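Local coordinates for protein putative rRNA methylase (Clostridium thermocellum ATCC 27405, PDB 3EEY) that binds S-adenosylmethionine in a Rossmann-type domain and probably transfers its methyl group to a substrate, presumably ribosomal RNA, at residues V26-C31 and N35-L40; D81-M86 and V97-G102. One frame throughout, in Å; residues are numbered along the deposited sequence.

Interaction 1. Residues V26-C31 and N35-L40; sequences VVDATC and NDTAFL. With SAM (S-adenosylmethionine), chain K.
D28 reaches from the end of strand 25-28 to T37 in the first turn of helix 35-44, and its side chain can be read atom by atom. D28 CB lies against L40 CD1, 3.8 Å away. With CG anti to the backbone N (chi1 -173°), the carboxylate is carried out toward the start of the helix. There OD2 accepts the hydroxyl of T37, T37 OG1 to D28 OD2 2.6 Å, on its anti side and 26° out of the carboxylate plane. OD1 turns back to its own loop and takes the backbone N of T30 from above that plane, closing an Asx turn. Strand, turn and helix open the first beta-alpha-beta unit of a Rossmann-like methyltransferase, in which the loop after the first strand receives the cofactor. The amino N of SAM donates to T30 O at 3.1 Å, while N35 ND2 reaches the cofactor's OXT at 3.3 Å. Two waters link D28 to the cofactor: one lies 2.6 Å from D28 OD1 and within bonding distance of D36 OD2; the other bonds D28 OD2 and accepts from SAM N at 2.9 Å. D36 is itself held by H13, whose NE2 bonds OD1. Such acidic surroundings would be expected to favour a positively charged amino group. One turn further along the helix, L40 CD2 packs on V26 CG2 at 3.8 Å, and L40 CD1 sits 3.6 Å from V27 O.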
# COMPACT_ATOMS: atom_id res chain seq x y z
N VAL A 26 1.33 18.29 -13.89
CA VAL A 26 1.39 17.76 -12.53
C VAL A 26 1.60 18.91 -11.54
O VAL A 26 1.97 20.01 -11.94
CB VAL A 26 2.50 16.67 -12.37
CG1 VAL A 26 2.24 15.47 -13.28
CG2 VAL A 26 3.89 17.24 -12.64
N VAL A 27 1.35 18.64 -10.26
CA VAL A 27 1.49 19.65 -9.20
C VAL A 27 2.33 19.12 -8.03
O VAL A 27 2.11 18.00 -7.57
CB VAL A 27 0.11 20.14 -8.64
CG1 VAL A 27 0.28 21.33 -7.72
CG2 VAL A 27 -0.87 20.49 -9.75
N ASP A 28 3.29 19.92 -7.58
CA ASP A 28 3.93 19.71 -6.30
C ASP A 28 3.31 20.74 -5.37
O ASP A 28 3.59 21.93 -5.47
CB ASP A 28 5.45 19.90 -6.41
CG ASP A 28 6.20 19.54 -5.13
OD1 ASP A 28 5.55 19.28 -4.09
OD2 ASP A 28 7.44 19.51 -5.16
N ALA A 29 2.44 20.28 -4.47
CA ALA A 29 1.69 21.18 -3.61
C ALA A 29 2.48 21.67 -2.40
O ALA A 29 2.05 22.60 -1.71
CB ALA A 29 0.39 20.52 -3.17
N THR A 30 3.63 21.06 -2.14
CA THR A 30 4.46 21.38 -0.99
C THR A 30 5.92 21.34 -1.44
O THR A 30 6.59 20.33 -1.25
CB THR A 30 4.25 20.38 0.18
OG1 THR A 30 4.27 19.05 -0.32
CG2 THR A 30 2.91 20.59 0.89
N CYS A 31 6.39 22.44 -2.03
CA CYS A 31 7.71 22.51 -2.66
C CYS A 31 8.90 22.14 -1.79
O CYS A 31 9.69 21.28 -2.19
CB CYS A 31 7.95 23.89 -3.27
SG CYS A 31 7.49 23.92 -4.97
N ASN A 35 12.88 18.62 -4.04
CA ASN A 35 13.16 17.23 -4.42
C ASN A 35 12.06 16.57 -5.24
O ASN A 35 12.33 16.01 -6.31
CB ASN A 35 13.46 16.40 -3.17
CG ASN A 35 14.66 16.91 -2.40
OD1 ASN A 35 15.78 16.90 -2.90
ND2 ASN A 35 14.42 17.38 -1.18
N ASP A 36 10.82 16.64 -4.75
CA ASP A 36 9.65 16.16 -5.48
C ASP A 36 9.36 16.96 -6.76
O ASP A 36 8.89 16.40 -7.74
CB ASP A 36 8.40 16.16 -4.59
CG ASP A 36 8.46 15.11 -3.49
OD1 ASP A 36 9.37 14.26 -3.49
OD2 ASP A 36 7.57 15.13 -2.61
N THR A 37 9.65 18.26 -6.73
CA THR A 37 9.49 19.13 -7.89
C THR A 37 10.41 18.70 -9.03
O THR A 37 9.97 18.58 -10.17
CB THR A 37 9.76 20.63 -7.57
OG1 THR A 37 9.42 20.92 -6.21
CG2 THR A 37 8.95 21.53 -8.51
N ALA A 38 11.68 18.44 -8.70
CA ALA A 38 12.68 17.94 -9.65
C ALA A 38 12.29 16.58 -10.20
O ALA A 38 12.37 16.33 -11.41
CB ALA A 38 14.06 17.88 -9.00
N PHE A 39 11.85 15.71 -9.29
CA PHE A 39 11.33 14.39 -9.61
C PHE A 39 10.16 14.44 -10.61
O PHE A 39 10.15 13.71 -11.60
CB PHE A 39 10.93 13.66 -8.32
CG PHE A 39 10.07 12.44 -8.55
CD1 PHE A 39 10.60 11.30 -9.13
CD2 PHE A 39 8.74 12.44 -8.16
CE1 PHE A 39 9.81 10.18 -9.33
CE2 PHE A 39 7.95 11.32 -8.36
CZ PHE A 39 8.48 10.19 -8.95
N LEU A 40 9.18 15.31 -10.33
CA LEU A 40 8.05 15.51 -11.24
C LEU A 40 8.46 16.10 -12.59
O LEU A 40 7.92 15.71 -13.63
CB LEU A 40 6.99 16.40 -10.58
CG LEU A 40 6.10 15.78 -9.50
CD1 LEU A 40 5.33 16.87 -8.76
CD2 LEU A 40 5.14 14.74 -10.06
N SAM K . 8.48 17.87 -0.79
CA SAM K . 9.32 18.75 0.07
C SAM K . 10.82 18.55 -0.19
O SAM K . 11.68 18.90 0.62
OXT SAM K . 11.20 18.04 -1.24
CB SAM K . 8.96 18.57 1.54
CG SAM K . 7.77 19.44 1.96
SD SAM K . 7.86 20.02 3.67
CE SAM K . 7.51 18.48 4.56
C5' SAM K . 6.31 20.95 3.78
C4' SAM K . 6.39 22.24 2.97
O4' SAM K . 5.10 22.78 2.72
C3' SAM K . 7.19 23.33 3.68
O3' SAM K . 8.17 23.81 2.80
C2' SAM K . 6.18 24.40 4.03
O2' SAM K . 6.72 25.71 3.98
C1' SAM K . 5.12 24.17 2.95
N9 SAM K . 3.79 24.68 3.31
C8 SAM K . 3.25 24.89 4.56
N7 SAM K . 1.99 25.37 4.41
C5 SAM K . 1.72 25.46 3.08
C6 SAM K . 0.61 25.87 2.36
N6 SAM K . -0.50 26.29 2.97
N1 SAM K . 0.66 25.85 0.99
C2 SAM K . 1.79 25.43 0.31
N3 SAM K . 2.88 25.01 1.03
C4 SAM K . 2.85 25.03 2.39
O HOH W 1 6.09 17.52 -2.29
O HOH W 2 9.28 19.08 -3.26

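Interaction 2. Residues D81-M86 and V97-G102; sequences DGHQNM and VMFNLG. With SAM (S-adenosylmethionine), chain K.
The imidazole of H83 lies between two unlike neighbours, F99 from strand 94-101 and the adenine of SAM. N1 of the adenine stands over the centre of one ring face, 3.2 Å above the plane of the H83 ring. F99 CE1 approaches the opposite face, offset toward the rim, with H83 ND1 4.0 Å from F99 CE1. The two protein rings are inclined at 58°, so their pairing is oblique. The first torsion of H83, which sets CG between the backbone N and the carbonyl carbon, lays the imidazole against the adenine. The backbone N of H83 donates to SAM N1, 2.9 Å away at an angle of 161°. Next along the chain, Q84 bends at chi2 and brings OE1 to the amino group, Q84 OE1 lying 3.1 Å from SAM N6 in a bond almost straight at 171°. At the neighbouring ring atom, M86 CE lies 4.2 Å from F99 CZ and also touches V97 CG1, an apolar contact at the ring's end.

A second shell holds these groups. H83 ND1 is hydrogen-bonded to A29 O, which fixes the turn of the imidazole, and helix 115-128 contributes A121 against both H83 and F99. D81 OD1 ties the loop to the short 3-10 segment, receiving G82 N at 2.8 Å and N85 ND2 at 3.1 Å, both from the same face of its carboxylate. This is the adenine end of the cofactor pocket in a Rossmann-like methyltransferase. Since N1 accepts and N6 donates, the paired backbone N-H and side-chain carbonyl read the Watson-Crick edge of adenine, a pattern that suits adenine and would not match the edge of guanine.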
# COMPACT_ATOMS: atom_id res chain seq x y z
N ASP A 81 2.34 30.97 -3.13
CA ASP A 81 1.02 31.05 -2.54
C ASP A 81 0.70 29.70 -1.90
O ASP A 81 1.37 28.71 -2.18
CB ASP A 81 -0.02 31.39 -3.61
CG ASP A 81 -1.30 32.00 -3.04
OD1 ASP A 81 -1.43 32.13 -1.80
OD2 ASP A 81 -2.19 32.35 -3.85
N GLY A 82 -0.30 29.68 -1.03
CA GLY A 82 -0.76 28.44 -0.43
C GLY A 82 -1.36 27.50 -1.45
O GLY A 82 -1.94 27.94 -2.43
N HIS A 83 -1.20 26.20 -1.21
CA HIS A 83 -1.75 25.17 -2.09
C HIS A 83 -3.27 25.13 -2.07
O HIS A 83 -3.89 24.65 -3.02
CB HIS A 83 -1.16 23.77 -1.79
CG HIS A 83 -1.06 23.42 -0.33
ND1 HIS A 83 0.00 22.71 0.18
CD2 HIS A 83 -1.88 23.67 0.72
CE1 HIS A 83 -0.17 22.53 1.48
NE2 HIS A 83 -1.30 23.11 1.83
N GLN A 84 -3.87 25.66 -1.00
CA GLN A 84 -5.33 25.85 -0.92
C GLN A 84 -5.87 26.77 -2.02
O GLN A 84 -7.07 26.75 -2.31
CB GLN A 84 -5.74 26.35 0.47
CG GLN A 84 -5.30 27.77 0.82
CD GLN A 84 -3.94 27.83 1.49
OE1 GLN A 84 -3.11 26.93 1.34
NE2 GLN A 84 -3.70 28.89 2.24
N ASN A 85 -4.99 27.55 -2.64
CA ASN A 85 -5.37 28.48 -3.70
C ASN A 85 -4.93 28.01 -5.09
O ASN A 85 -4.83 28.84 -6.00
CB ASN A 85 -4.77 29.86 -3.43
CG ASN A 85 -5.21 30.46 -2.11
OD1 ASN A 85 -6.40 30.46 -1.78
ND2 ASN A 85 -4.26 31.00 -1.36
N MET A 86 -4.69 26.71 -5.25
CA MET A 86 -4.12 26.16 -6.49
C MET A 86 -5.03 26.32 -7.71
O MET A 86 -4.56 26.34 -8.85
CB MET A 86 -3.62 24.70 -6.32
CG MET A 86 -4.68 23.59 -6.31
SD MET A 86 -4.06 21.89 -6.43
CE MET A 86 -3.06 21.81 -4.94
N VAL A 97 -0.86 15.06 -8.20
CA VAL A 97 -0.54 16.09 -7.20
C VAL A 97 0.21 15.40 -6.06
O VAL A 97 -0.21 14.35 -5.59
CB VAL A 97 -1.80 16.82 -6.65
CG1 VAL A 97 -1.40 18.06 -5.85
CG2 VAL A 97 -2.74 17.23 -7.76
N MET A 98 1.31 15.99 -5.62
CA MET A 98 2.06 15.44 -4.50
C MET A 98 1.95 16.35 -3.28
O MET A 98 2.21 17.55 -3.36
CB MET A 98 3.54 15.19 -4.88
CG MET A 98 3.77 14.19 -6.02
SD MET A 98 5.53 13.88 -6.38
CE MET A 98 5.96 12.60 -5.23
N PHE A 99 1.54 15.77 -2.15
CA PHE A 99 1.56 16.46 -0.85
C PHE A 99 2.57 15.80 0.06
O PHE A 99 2.63 14.57 0.18
CB PHE A 99 0.19 16.38 -0.17
CG PHE A 99 -0.84 17.28 -0.77
CD1 PHE A 99 -1.03 18.56 -0.26
CD2 PHE A 99 -1.61 16.86 -1.83
CE1 PHE A 99 -1.99 19.39 -0.81
CE2 PHE A 99 -2.57 17.68 -2.38
CZ PHE A 99 -2.76 18.95 -1.88
N ASN A 100 3.37 16.64 0.70
CA ASN A 100 4.32 16.18 1.70
C ASN A 100 4.11 17.03 2.96
O ASN A 100 4.52 18.18 3.01
CB ASN A 100 5.73 16.33 1.15
CG ASN A 100 6.68 15.29 1.67
OD1 ASN A 100 7.22 15.43 2.76
ND2 ASN A 100 6.89 14.23 0.89
N LEU A 101 3.44 16.46 3.96
CA LEU A 101 2.89 17.25 5.06
C LEU A 101 3.82 17.37 6.27
O LEU A 101 4.29 16.37 6.79
CB LEU A 101 1.55 16.67 5.52
CG LEU A 101 0.42 16.53 4.50
CD1 LEU A 101 -0.85 16.12 5.23
CD2 LEU A 101 0.21 17.84 3.76
N GLY A 102 4.03 18.60 6.72
CA GLY A 102 4.88 18.89 7.88
C GLY A 102 5.59 20.22 7.70
O GLY A 102 5.08 21.11 7.02
N SAM K . 8.48 17.87 -0.79
CA SAM K . 9.32 18.75 0.07
C SAM K . 10.82 18.55 -0.19
O SAM K . 11.68 18.90 0.62
OXT SAM K . 11.20 18.04 -1.24
CB SAM K . 8.96 18.57 1.54
CG SAM K . 7.77 19.44 1.96
SD SAM K . 7.86 20.02 3.67
CE SAM K . 7.51 18.48 4.56
C5' SAM K . 6.31 20.95 3.78
C4' SAM K . 6.39 22.24 2.97
O4' SAM K . 5.10 22.78 2.72
C3' SAM K . 7.19 23.33 3.68
O3' SAM K . 8.17 23.81 2.80
C2' SAM K . 6.18 24.40 4.03
O2' SAM K . 6.72 25.71 3.98
C1' SAM K . 5.12 24.17 2.95
N9 SAM K . 3.79 24.68 3.31
C8 SAM K . 3.25 24.89 4.56
N7 SAM K . 1.99 25.37 4.41
C5 SAM K . 1.72 25.46 3.08
C6 SAM K . 0.61 25.87 2.36
N6 SAM K . -0.50 26.29 2.97
N1 SAM K . 0.66 25.85 0.99
C2 SAM K . 1.79 25.43 0.31
N3 SAM K . 2.88 25.01 1.03
C4 SAM K . 2.85 25.03 2.39

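How the interactions relate
From the N terminus, the chain first runs along strand 25-28 and turns through the loop 29-34 into helix 35-44, where interaction 1 closes a short loop at the start of the beta-alpha-beta unit. Only later, after strands 49-53 and 76-79, does interaction 2 close its own longer loop, between residues 81-86 and strand 94-101. The two therefore follow in series and neither nest nor cross. In space they adjoin, because strands 25-28 and 94-101 are neighbours in the sheet: T30 OG1 is probably hydrogen-bonded to N100 N, and A29 packs on F99. Together they line one pocket, interaction 1 at the amino-acid end of SAM and interaction 2 chiefly at its adenine.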